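Side-chain contacts in 5-oxoprolinase subunit C (Escherichia coli, PDB 5DUD), which works as a subunit of the ATP-dependent 5-oxoprolinase, which cleaves 5-oxoproline to L-glutamate while ATP is hydrolysed to ADP and phosphate: residues L32-P35 / A36-I39; G179-Y182 / H183-D186; Q271-L274 / G275-I278; Q296-F299 / E300-W304. One frame throughout, in Å; residues are numbered along the deposited sequence.

Each of the four contacts joins neighbouring residues within one continuous piece of chain, and they follow in series: none encloses or crosses another. Interaction 1 starts helix 34-44. Interaction 2 rounds the corner between strand 173-178 and helix 187-195, its nearest atoms about 20 Å from interaction 1. Interaction 3 turns the chain from helix 266-271 into strand 277-282, and interaction 4 lies in the C-terminal part of helix 285-302. Some contacts distant in sequence meet in space. Residues 32-39 pack against 296-304, pairing two helices, while Asp33 and Gln271, joined by a probable hydrogen bond, connect interactions 1 and 3. Interaction 2 touches none of the others.

Interaction 1: L32-P35 / A36-I39; sequences LDMP and ALRI
The backbone turns into helix 34-44 between Asp33 and Ile39, where Arg38 N donates to Met34 O (3.1 Å) and Ile39 N to Pro35 O (3.2 Å). Two further amides, Ala36 N and Leu37 N, share Asp33 O through weak bonds.

The side chain of Asp33 adds a capping bond to the same turn. Its CG swings anti to the backbone N (chi1 -164°), which carries Asp33 OD1 back over the opening turn to accept from Ala36 N at 3.0 Å. The donor comes to the anti side of OD1, 33° out of the carboxylate plane, and the Ala36 methyl lies close by. This is the classic N-cap: a carboxylate answers an amide in the first turn of a helix, where no preceding carbonyl of helical register is available. Pro35 suits the same turn, since its missing N-H costs no helical bond there. The second oxygen, OD2, is used elsewhere, taking hydrogen bonds from Gln271 NE2 and Trp170 NE1, so the cap also fastens the helix start to the surrounding fold.

On another side of the same turn, Met34 and Arg38 meet at i and i+4. Bends at chi2 and chi3 fold the methionine so that Met34 CE lies obliquely to the guanidinium, 3.3 Å from Arg38 NE, while the arginine runs extended from CG to NE. Met34 CE approaches Leu37 CD2 more loosely at 4.4 Å. Arg38 NH2 makes a weak hydrogen bond with Asn49 OD1, and the CG1-CD1 branch of Ile39 lies beside Pro35 O.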
loop_
_atom_site.group_PDB
_atom_site.type_symbol
_atom_site.label_atom_id
_atom_site.label_comp_id
_atom_site.label_asym_id
_atom_site.label_seq_id
_atom_site.Cartn_x
_atom_site.Cartn_y
_atom_site.Cartn_z
ATOM N N LEU A 32 -5.869 5.180 7.653
ATOM C CA LEU A 32 -5.876 3.816 8.192
ATOM C C LEU A 32 -7.295 3.505 8.687
ATOM O O LEU A 32 -7.858 2.464 8.348
ATOM C CB LEU A 32 -4.832 3.668 9.322
ATOM C CG LEU A 32 -3.525 2.932 8.979
ATOM C CD1 LEU A 32 -2.950 3.381 7.646
ATOM C CD2 LEU A 32 -2.497 3.124 10.077
ATOM N N ASP A 33 -7.894 4.460 9.413
ATOM C CA ASP A 33 -9.281 4.398 9.859
ATOM C C ASP A 33 -10.099 5.191 8.834
ATOM O O ASP A 33 -10.394 6.368 9.039
ATOM C CB ASP A 33 -9.413 4.955 11.292
ATOM C CG ASP A 33 -10.705 4.596 12.001
ATOM O OD1 ASP A 33 -11.783 4.765 11.396
ATOM O OD2 ASP A 33 -10.641 4.207 13.186
ATOM N N MET A 34 -10.410 4.554 7.694
ATOM C CA MET A 34 -11.178 5.205 6.627
ATOM C C MET A 34 -12.540 5.698 7.132
ATOM O O MET A 34 -12.883 6.831 6.811
ATOM C CB MET A 34 -11.365 4.283 5.401
ATOM C CG MET A 34 -10.236 4.346 4.378
ATOM S SD MET A 34 -9.847 5.993 3.716
ATOM C CE MET A 34 -11.456 6.574 3.356
ATOM N N PRO A 35 -13.297 4.919 7.944
ATOM C CA PRO A 35 -14.589 5.408 8.464
ATOM C C PRO A 35 -14.488 6.667 9.330
ATOM O O PRO A 35 -15.432 7.451 9.333
ATOM C CB PRO A 35 -15.094 4.226 9.302
ATOM C CG PRO A 35 -14.427 3.043 8.724
ATOM C CD PRO A 35 -13.056 3.533 8.380
ATOM N N ALA A 36 -13.363 6.877 10.048
ATOM C CA ALA A 36 -13.182 8.072 10.884
ATOM C C ALA A 36 -13.031 9.344 10.029
ATOM O O ALA A 36 -13.725 10.325 10.289
ATOM C CB ALA A 36 -11.983 7.917 11.796
ATOM N N LEU A 37 -12.154 9.326 9.011
ATOM C CA LEU A 37 -11.944 10.450 8.086
ATOM C C LEU A 37 -13.223 10.775 7.278
ATOM O O LEU A 37 -13.532 11.952 7.063
ATOM C CB LEU A 37 -10.783 10.096 7.129
ATOM C CG LEU A 37 -10.442 11.126 6.048
ATOM C CD1 LEU A 37 -8.949 11.323 5.916
ATOM C CD2 LEU A 37 -10.993 10.713 4.686
ATOM N N ARG A 38 -13.950 9.730 6.821
ATOM C CA ARG A 38 -15.178 9.905 6.034
ATOM C C ARG A 38 -16.255 10.624 6.836
ATOM O O ARG A 38 -16.834 11.573 6.319
ATOM C CB ARG A 38 -15.716 8.567 5.490
ATOM C CG ARG A 38 -14.915 8.078 4.290
ATOM C CD ARG A 38 -15.382 6.756 3.735
ATOM N NE ARG A 38 -14.609 6.393 2.547
ATOM C CZ ARG A 38 -14.698 5.240 1.890
ATOM N NH1 ARG A 38 -15.550 4.300 2.298
ATOM N NH2 ARG A 38 -13.944 5.013 0.824
ATOM N N ILE A 39 -16.479 10.232 8.103
ATOM C CA ILE A 39 -17.473 10.873 8.979
ATOM C C ILE A 39 -17.099 12.345 9.226
ATOM O O ILE A 39 -17.977 13.205 9.174
ATOM C CB ILE A 39 -17.620 10.094 10.318
ATOM C CG1 ILE A 39 -18.278 8.714 10.086
ATOM C CG2 ILE A 39 -18.424 10.890 11.355
ATOM C CD1 ILE A 39 -18.019 7.682 11.194
#

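Interaction 2: G179-Y182 / H183-D186; sequences GPEY and HEFD
Tyr182 turns the edge of its ring toward the face of His183, with Tyr182 CD2 3.9 Å from His183 CE1 and displaced toward the rim of the imidazole. The planes stand at 83° and the centroids are 5.4 Å apart, a T-shaped stack between adjacent residues. It forms because the two rings leave the backbone differently: Tyr182 CG is anti to the backbone N (chi1 177°), whereas His183 CG lies anti to the carbonyl carbon. Beyond the stack, Tyr182 OH is hydrogen-bonded to Trp194 NE1 in helix 187-195.

Glu181 and Glu184 extend next to each other in a common direction and meet through the aliphatic CG of Glu181 and OE1 of Glu184 at 3.8 Å. Along the backbone, Glu184 N makes a weak hydrogen bond to Glu181 O (3.5 Å), and the same carbonyl oxygen lies 3.2 Å from Phe185 CD1, at the edge of the phenyl ring. This corner is the loop between strand 173-178 and helix 187-195.

Glu181 OE2 and Glu184 OE1 remain 5.7 Å apart, and each carboxylate has its own arginine, Arg257 for Glu181 and Arg218 for Glu184. These salt bridges would be expected to offset the repulsion between two neighbouring acids.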
loop_
_atom_site.group_PDB
_atom_site.type_symbol
_atom_site.label_atom_id
_atom_site.label_comp_id
_atom_site.label_asym_id
_atom_site.label_seq_id
_atom_site.Cartn_x
_atom_site.Cartn_y
_atom_site.Cartn_z
ATOM N N GLY A 179 -6.878 -18.412 3.869
ATOM C CA GLY A 179 -6.285 -18.781 2.587
ATOM C C GLY A 179 -5.780 -17.610 1.805
ATOM O O GLY A 179 -5.899 -16.479 2.286
ATOM N N PRO A 180 -5.150 -17.779 0.623
ATOM C CA PRO A 180 -4.843 -18.954 -0.235
ATOM C C PRO A 180 -3.923 -20.040 0.360
ATOM O O PRO A 180 -4.173 -21.207 0.080
ATOM C CB PRO A 180 -4.159 -18.314 -1.461
ATOM C CG PRO A 180 -4.621 -16.903 -1.461
ATOM C CD PRO A 180 -4.747 -16.533 -0.031
ATOM N N GLU A 181 -2.892 -19.695 1.167
ATOM C CA GLU A 181 -1.965 -20.691 1.746
ATOM C C GLU A 181 -2.371 -21.136 3.173
ATOM O O GLU A 181 -1.499 -21.481 3.966
ATOM C CB GLU A 181 -0.522 -20.141 1.781
ATOM C CG GLU A 181 0.100 -19.901 0.416
ATOM C CD GLU A 181 -0.289 -18.615 -0.289
ATOM O OE1 GLU A 181 -0.598 -17.629 0.411
ATOM O OE2 GLU A 181 -0.179 -18.554 -1.533
ATOM N N TYR A 182 -3.670 -21.242 3.471
ATOM C CA TYR A 182 -4.147 -21.637 4.805
ATOM C C TYR A 182 -3.957 -23.129 5.026
ATOM O O TYR A 182 -3.655 -23.536 6.144
ATOM C CB TYR A 182 -5.625 -21.259 4.977
ATOM C CG TYR A 182 -6.275 -21.664 6.281
ATOM C CD1 TYR A 182 -6.099 -20.904 7.432
ATOM C CD2 TYR A 182 -7.188 -22.710 6.329
ATOM C CE1 TYR A 182 -6.753 -21.225 8.618
ATOM C CE2 TYR A 182 -7.848 -23.042 7.510
ATOM C CZ TYR A 182 -7.621 -22.300 8.657
ATOM O OH TYR A 182 -8.271 -22.596 9.834
ATOM N N HIS A 183 -4.091 -23.937 3.953
ATOM C CA HIS A 183 -3.961 -25.389 4.032
ATOM C C HIS A 183 -2.479 -25.870 3.954
ATOM O O HIS A 183 -2.250 -27.075 3.835
ATOM C CB HIS A 183 -4.841 -26.049 2.957
ATOM C CG HIS A 183 -6.294 -25.707 3.120
ATOM N ND1 HIS A 183 -7.042 -26.216 4.169
ATOM C CD2 HIS A 183 -7.081 -24.885 2.386
ATOM C CE1 HIS A 183 -8.257 -25.708 4.029
ATOM N NE2 HIS A 183 -8.327 -24.903 2.970
ATOM N N GLU A 184 -1.493 -24.941 4.085
ATOM C CA GLU A 184 -0.064 -25.268 4.197
ATOM C C GLU A 184 0.423 -25.271 5.668
ATOM O O GLU A 184 1.550 -25.711 5.916
ATOM C CB GLU A 184 0.771 -24.277 3.380
ATOM C CG GLU A 184 0.291 -24.160 1.941
ATOM C CD GLU A 184 1.351 -23.761 0.934
ATOM O OE1 GLU A 184 2.232 -22.942 1.283
ATOM O OE2 GLU A 184 1.290 -24.253 -0.216
ATOM N N PHE A 185 -0.404 -24.810 6.635
ATOM C CA PHE A 185 -0.048 -24.766 8.058
ATOM C C PHE A 185 -0.689 -25.947 8.796
ATOM O O PHE A 185 -1.834 -26.294 8.501
ATOM C CB PHE A 185 -0.505 -23.422 8.649
ATOM C CG PHE A 185 0.203 -22.232 8.053
ATOM C CD1 PHE A 185 -0.292 -21.599 6.923
ATOM C CD2 PHE A 185 1.342 -21.719 8.642
ATOM C CE1 PHE A 185 0.350 -20.485 6.388
ATOM C CE2 PHE A 185 1.998 -20.616 8.082
ATOM C CZ PHE A 185 1.489 -20.008 6.968
ATOM N N ASP A 186 0.057 -26.587 9.719
ATOM C CA ASP A 186 -0.433 -27.744 10.486
ATOM C C ASP A 186 -1.655 -27.363 11.354
ATOM O O ASP A 186 -1.978 -26.182 11.466
ATOM C CB ASP A 186 0.693 -28.331 11.354
ATOM C CG ASP A 186 1.158 -27.433 12.478
ATOM O OD1 ASP A 186 1.303 -26.215 12.247
ATOM O OD2 ASP A 186 1.390 -27.947 13.581
#

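Interaction 3: Q271-L274 / G275-I278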
loop_
_atom_site.group_PDB
_atom_site.type_symbol
_atom_site.label_atom_id
_atom_site.label_comp_id
_atom_site.label_asym_id
_atom_site.label_seq_id
_atom_site.Cartn_x
_atom_site.Cartn_y
_atom_site.Cartn_z
ATOM N N GLN A 271 -6.823 1.668 15.608
ATOM C CA GLN A 271 -6.938 2.170 16.974
ATOM C C GLN A 271 -6.266 1.289 18.015
ATOM O O GLN A 271 -6.081 1.750 19.138
ATOM C CB GLN A 271 -8.413 2.353 17.361
ATOM C CG GLN A 271 -9.223 3.296 16.461
ATOM C CD GLN A 271 -8.623 4.656 16.179
ATOM O OE1 GLN A 271 -7.767 5.163 16.909
ATOM N NE2 GLN A 271 -9.157 5.338 15.183
ATOM N N ILE A 272 -5.884 0.051 17.676
ATOM C CA ILE A 272 -5.278 -0.862 18.653
ATOM C C ILE A 272 -3.915 -0.341 19.157
ATOM O O ILE A 272 -2.976 -0.244 18.364
ATOM C CB ILE A 272 -5.139 -2.308 18.093
ATOM C CG1 ILE A 272 -6.524 -2.994 18.046
ATOM C CG2 ILE A 272 -4.175 -3.155 18.954
ATOM C CD1 ILE A 272 -6.621 -4.170 17.094
ATOM N N PRO A 273 -3.752 -0.093 20.485
ATOM C CA PRO A 273 -2.443 0.368 20.994
ATOM C C PRO A 273 -1.297 -0.639 20.795
ATOM O O PRO A 273 -1.535 -1.833 20.613
ATOM C CB PRO A 273 -2.700 0.605 22.488
ATOM C CG PRO A 273 -4.163 0.762 22.612
ATOM C CD PRO A 273 -4.753 -0.131 21.570
ATOM N N LEU A 274 -0.045 -0.155 20.875
ATOM C CA LEU A 274 1.158 -0.966 20.632
ATOM C C LEU A 274 1.435 -2.085 21.685
ATOM O O LEU A 274 2.296 -2.927 21.430
ATOM C CB LEU A 274 2.411 -0.070 20.485
ATOM C CG LEU A 274 2.705 0.375 19.040
ATOM C CD1 LEU A 274 3.635 1.581 18.993
ATOM C CD2 LEU A 274 3.287 -0.777 18.222
ATOM N N GLY A 275 0.722 -2.098 22.811
ATOM C CA GLY A 275 0.862 -3.140 23.823
ATOM C C GLY A 275 -0.348 -4.034 24.025
ATOM O O GLY A 275 -0.262 -4.973 24.821
ATOM N N GLN A 276 -1.490 -3.765 23.345
ATOM C CA GLN A 276 -2.727 -4.539 23.519
ATOM C C GLN A 276 -2.828 -5.718 22.542
ATOM O O GLN A 276 -2.364 -5.612 21.410
ATOM C CB GLN A 276 -3.952 -3.625 23.340
ATOM C CG GLN A 276 -4.097 -2.536 24.417
ATOM C CD GLN A 276 -4.613 -3.081 25.729
ATOM O OE1 GLN A 276 -5.821 -3.091 25.987
ATOM N NE2 GLN A 276 -3.716 -3.539 26.593
ATOM N N PRO A 277 -3.490 -6.827 22.951
ATOM C CA PRO A 277 -3.623 -7.983 22.050
ATOM C C PRO A 277 -4.630 -7.764 20.916
ATOM O O PRO A 277 -5.342 -6.765 20.884
ATOM C CB PRO A 277 -4.081 -9.102 22.992
ATOM C CG PRO A 277 -4.797 -8.410 24.080
ATOM C CD PRO A 277 -4.101 -7.099 24.269
ATOM N N ILE A 278 -4.656 -8.722 19.963
ATOM C CA ILE A 278 -5.558 -8.751 18.800
ATOM C C ILE A 278 -6.075 -10.181 18.615
ATOM O O ILE A 278 -5.265 -11.098 18.480
ATOM C CB ILE A 278 -4.878 -8.259 17.481
ATOM C CG1 ILE A 278 -3.978 -7.021 17.697
ATOM C CG2 ILE A 278 -5.950 -7.975 16.411
ATOM C CD1 ILE A 278 -3.159 -6.619 16.478
#
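Hydrogen bonding across this corner rests on one backbone pair: Gln276 N points to Pro273 O at 3.3 Å, a weak bond that is nonetheless fairly straight, with an N-H...O angle of 160°. It closes a type I beta turn from Pro273 to Gln276, whose corner positions are Leu274 and Gly275.

Apolar contacts lie on both arms of the turn. The side chains of Pro273 and Gln276 meet through carbon alone: Gln276 CG sits 3.8 Å from both CG and CD of the Pro273 ring. Gln276 CG is anti to its own carbonyl carbon (chi1 -66°), and a bend at chi2 carries the amide away, so that the methylene makes the contact and the polar end does not. In the fold, the turn is a reversal between helix 266-271 and strand 277-282, which pairs with strands 198-200 and 173-178 in the carboxyltransferase domain.

Deeper in, the isoleucines of the two arms pack against each other. Ile272 CD1 touches both branches of Ile278, 3.9 Å from CG2 and 3.9 Å from CG1, while Ile272 CG2 reaches Ile278 CG1 at 4.1 Å and lies 3.9 Å from the carbonyl oxygen of Gln276. The two side chains run across one another rather than alongside. Both isoleucines also rest on Ile174 of strand 173-178, and Ile278 meets Leu200 of strand 198-200, as does the more exposed Leu274 at the corner.

Polar anchoring of the incoming arm comes from Gln271, whose amide accepts from Met109 N through OE1 and donates through NE2 to Arg110 O and to Asp33 OD2 beside helix 34-44.

Interaction 4: Q296-F299 / E300-W304; sequences QRYF and EQLAW
Residues 296-302 lie in the C-terminal part of helix 285-302, and the backbone bonds here are uneven. Leu302 N donates to Tyr298 O at 3.3 Å, and Ala303 N to Phe299 O at 3.0 Å. Gln301 N divides its hydrogen between Arg297 O and Tyr298 O, both bonds being weak.

The main side-chain contact is a CH-pi interaction between residues i and i+4. Leu302 CD1 sits over one face of the Tyr298 ring, 3.7 Å from its centroid and 25° off the normal, displaced toward the rim so that its nearest ring atom is Tyr298 CE2 at 3.4 Å. Tyr298 CG stands anti to the backbone N (chi1 168°), which brings the ring beside Leu302 CD1. Leu302 CD1 also comes within 4.4 Å of Phe299 CD1, a looser approach, oblique to that ring.

This apolar strip forms the side of the helix that packs on helix 34-44: Tyr298 meets Ile39, Phe299 lies against Pro35 and Arg38, and Leu302 adds Leu42. On another flank, Glu300 runs extended beyond CG, with Glu300 CG passing 3.7 Å from Gln296 O. The opposite charges of Arg297 NE and Glu300 OE1 stay 6.3 Å apart.

The chemistry therefore divides round the helix. The CH-pi contact and the loose Phe299 approach hold the side chains of this turn against each other through dispersion and ring-face attraction, and their contacts with Pro35, Arg38, Ile39 and Leu42 make the joint to helix 34-44. The charged pair, too far apart for a salt bridge, would contribute at most a diffuse electrostatic pull.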
loop_
_atom_site.group_PDB
_atom_site.type_symbol
_atom_site.label_atom_id
_atom_site.label_comp_id
_atom_site.label_asym_id
_atom_site.label_seq_id
_atom_site.Cartn_x
_atom_site.Cartn_y
_atom_site.Cartn_z
ATOM N N GLN A 296 -20.759 0.423 3.941
ATOM C CA GLN A 296 -20.998 1.304 2.782
ATOM C C GLN A 296 -22.393 1.946 2.888
ATOM O O GLN A 296 -22.568 3.115 2.551
ATOM C CB GLN A 296 -20.865 0.543 1.449
ATOM C CG GLN A 296 -19.417 0.312 1.024
ATOM C CD GLN A 296 -19.308 -0.393 -0.312
ATOM O OE1 GLN A 296 -20.183 -1.170 -0.713
ATOM N NE2 GLN A 296 -18.212 -0.163 -1.025
ATOM N N ARG A 297 -23.371 1.164 3.375
ATOM C CA ARG A 297 -24.754 1.583 3.614
ATOM C C ARG A 297 -24.833 2.581 4.781
ATOM O O ARG A 297 -25.723 3.429 4.802
ATOM C CB ARG A 297 -25.628 0.352 3.921
ATOM C CG ARG A 297 -25.836 -0.583 2.722
ATOM C CD ARG A 297 -26.577 -1.859 3.104
ATOM N NE ARG A 297 -27.003 -2.618 1.927
ATOM C CZ ARG A 297 -27.827 -3.664 1.939
ATOM N NH1 ARG A 297 -28.336 -4.106 3.090
ATOM N NH2 ARG A 297 -28.143 -4.288 0.811
ATOM N N TYR A 298 -23.922 2.452 5.764
ATOM C CA TYR A 298 -23.842 3.334 6.931
ATOM C C TYR A 298 -23.417 4.769 6.524
ATOM O O TYR A 298 -23.942 5.716 7.100
ATOM C CB TYR A 298 -22.879 2.733 7.984
ATOM C CG TYR A 298 -22.488 3.657 9.114
ATOM C CD1 TYR A 298 -23.339 3.868 10.192
ATOM C CD2 TYR A 298 -21.226 4.240 9.157
ATOM C CE1 TYR A 298 -22.965 4.682 11.259
ATOM C CE2 TYR A 298 -20.843 5.057 10.215
ATOM C CZ TYR A 298 -21.720 5.284 11.261
ATOM O OH TYR A 298 -21.343 6.079 12.312
ATOM N N PHE A 299 -22.521 4.940 5.526
ATOM C CA PHE A 299 -22.110 6.286 5.078
ATOM C C PHE A 299 -23.245 6.993 4.295
ATOM O O PHE A 299 -23.284 8.222 4.268
ATOM C CB PHE A 299 -20.827 6.236 4.226
ATOM C CG PHE A 299 -19.639 5.616 4.928
ATOM C CD1 PHE A 299 -19.121 6.179 6.087
ATOM C CD2 PHE A 299 -19.022 4.485 4.415
ATOM C CE1 PHE A 299 -18.035 5.596 6.739
ATOM C CE2 PHE A 299 -17.952 3.891 5.082
ATOM C CZ PHE A 299 -17.454 4.459 6.228
ATOM N N GLU A 300 -24.160 6.221 3.669
ATOM C CA GLU A 300 -25.333 6.742 2.957
ATOM C C GLU A 300 -26.368 7.258 3.974
ATOM O O GLU A 300 -27.091 8.207 3.668
ATOM C CB GLU A 300 -25.937 5.681 2.021
ATOM C CG GLU A 300 -25.011 5.374 0.855
ATOM C CD GLU A 300 -25.588 4.475 -0.220
ATOM O OE1 GLU A 300 -25.936 3.316 0.097
ATOM O OE2 GLU A 300 -25.648 4.915 -1.391
ATOM N N GLN A 301 -26.416 6.664 5.189
ATOM C CA GLN A 301 -27.272 7.151 6.281
ATOM C C GLN A 301 -26.743 8.506 6.779
ATOM O O GLN A 301 -27.535 9.408 7.053
ATOM C CB GLN A 301 -27.346 6.147 7.448
ATOM C CG GLN A 301 -28.249 4.943 7.188
ATOM C CD GLN A 301 -27.722 3.664 7.800
ATOM O OE1 GLN A 301 -27.610 2.633 7.129
ATOM N NE2 GLN A 301 -27.393 3.683 9.089
ATOM N N LEU A 302 -25.401 8.644 6.884
ATOM C CA LEU A 302 -24.747 9.902 7.279
ATOM C C LEU A 302 -24.937 10.985 6.207
ATOM O O LEU A 302 -25.014 12.166 6.547
ATOM C CB LEU A 302 -23.241 9.705 7.520
ATOM C CG LEU A 302 -22.786 9.289 8.925
ATOM C CD1 LEU A 302 -22.053 7.954 8.901
ATOM C CD2 LEU A 302 -21.880 10.357 9.540
ATOM N N ALA A 303 -25.018 10.587 4.918
ATOM C CA ALA A 303 -25.215 11.511 3.796
ATOM C C ALA A 303 -26.622 12.163 3.773
ATOM O O ALA A 303 -26.828 13.064 2.961
ATOM C CB ALA A 303 -24.966 10.792 2.475
ATOM N N TRP A 304 -27.568 11.730 4.646
ATOM C CA TRP A 304 -28.918 12.302 4.731
ATOM C C TRP A 304 -29.073 13.240 5.958
ATOM O O TRP A 304 -30.189 13.414 6.452
ATOM C CB TRP A 304 -29.973 11.165 4.740
ATOM C CG TRP A 304 -30.046 10.426 3.436
ATOM C CD1 TRP A 304 -29.974 10.964 2.185
ATOM C CD2 TRP A 304 -30.207 9.012 3.255
ATOM N NE1 TRP A 304 -30.035 9.973 1.238
ATOM C CE2 TRP A 304 -30.192 8.765 1.865
ATOM C CE3 TRP A 304 -30.365 7.927 4.133
ATOM C CZ2 TRP A 304 -30.318 7.478 1.334
ATOM C CZ3 TRP A 304 -30.484 6.651 3.602
ATOM C CH2 TRP A 304 -30.463 6.438 2.218
#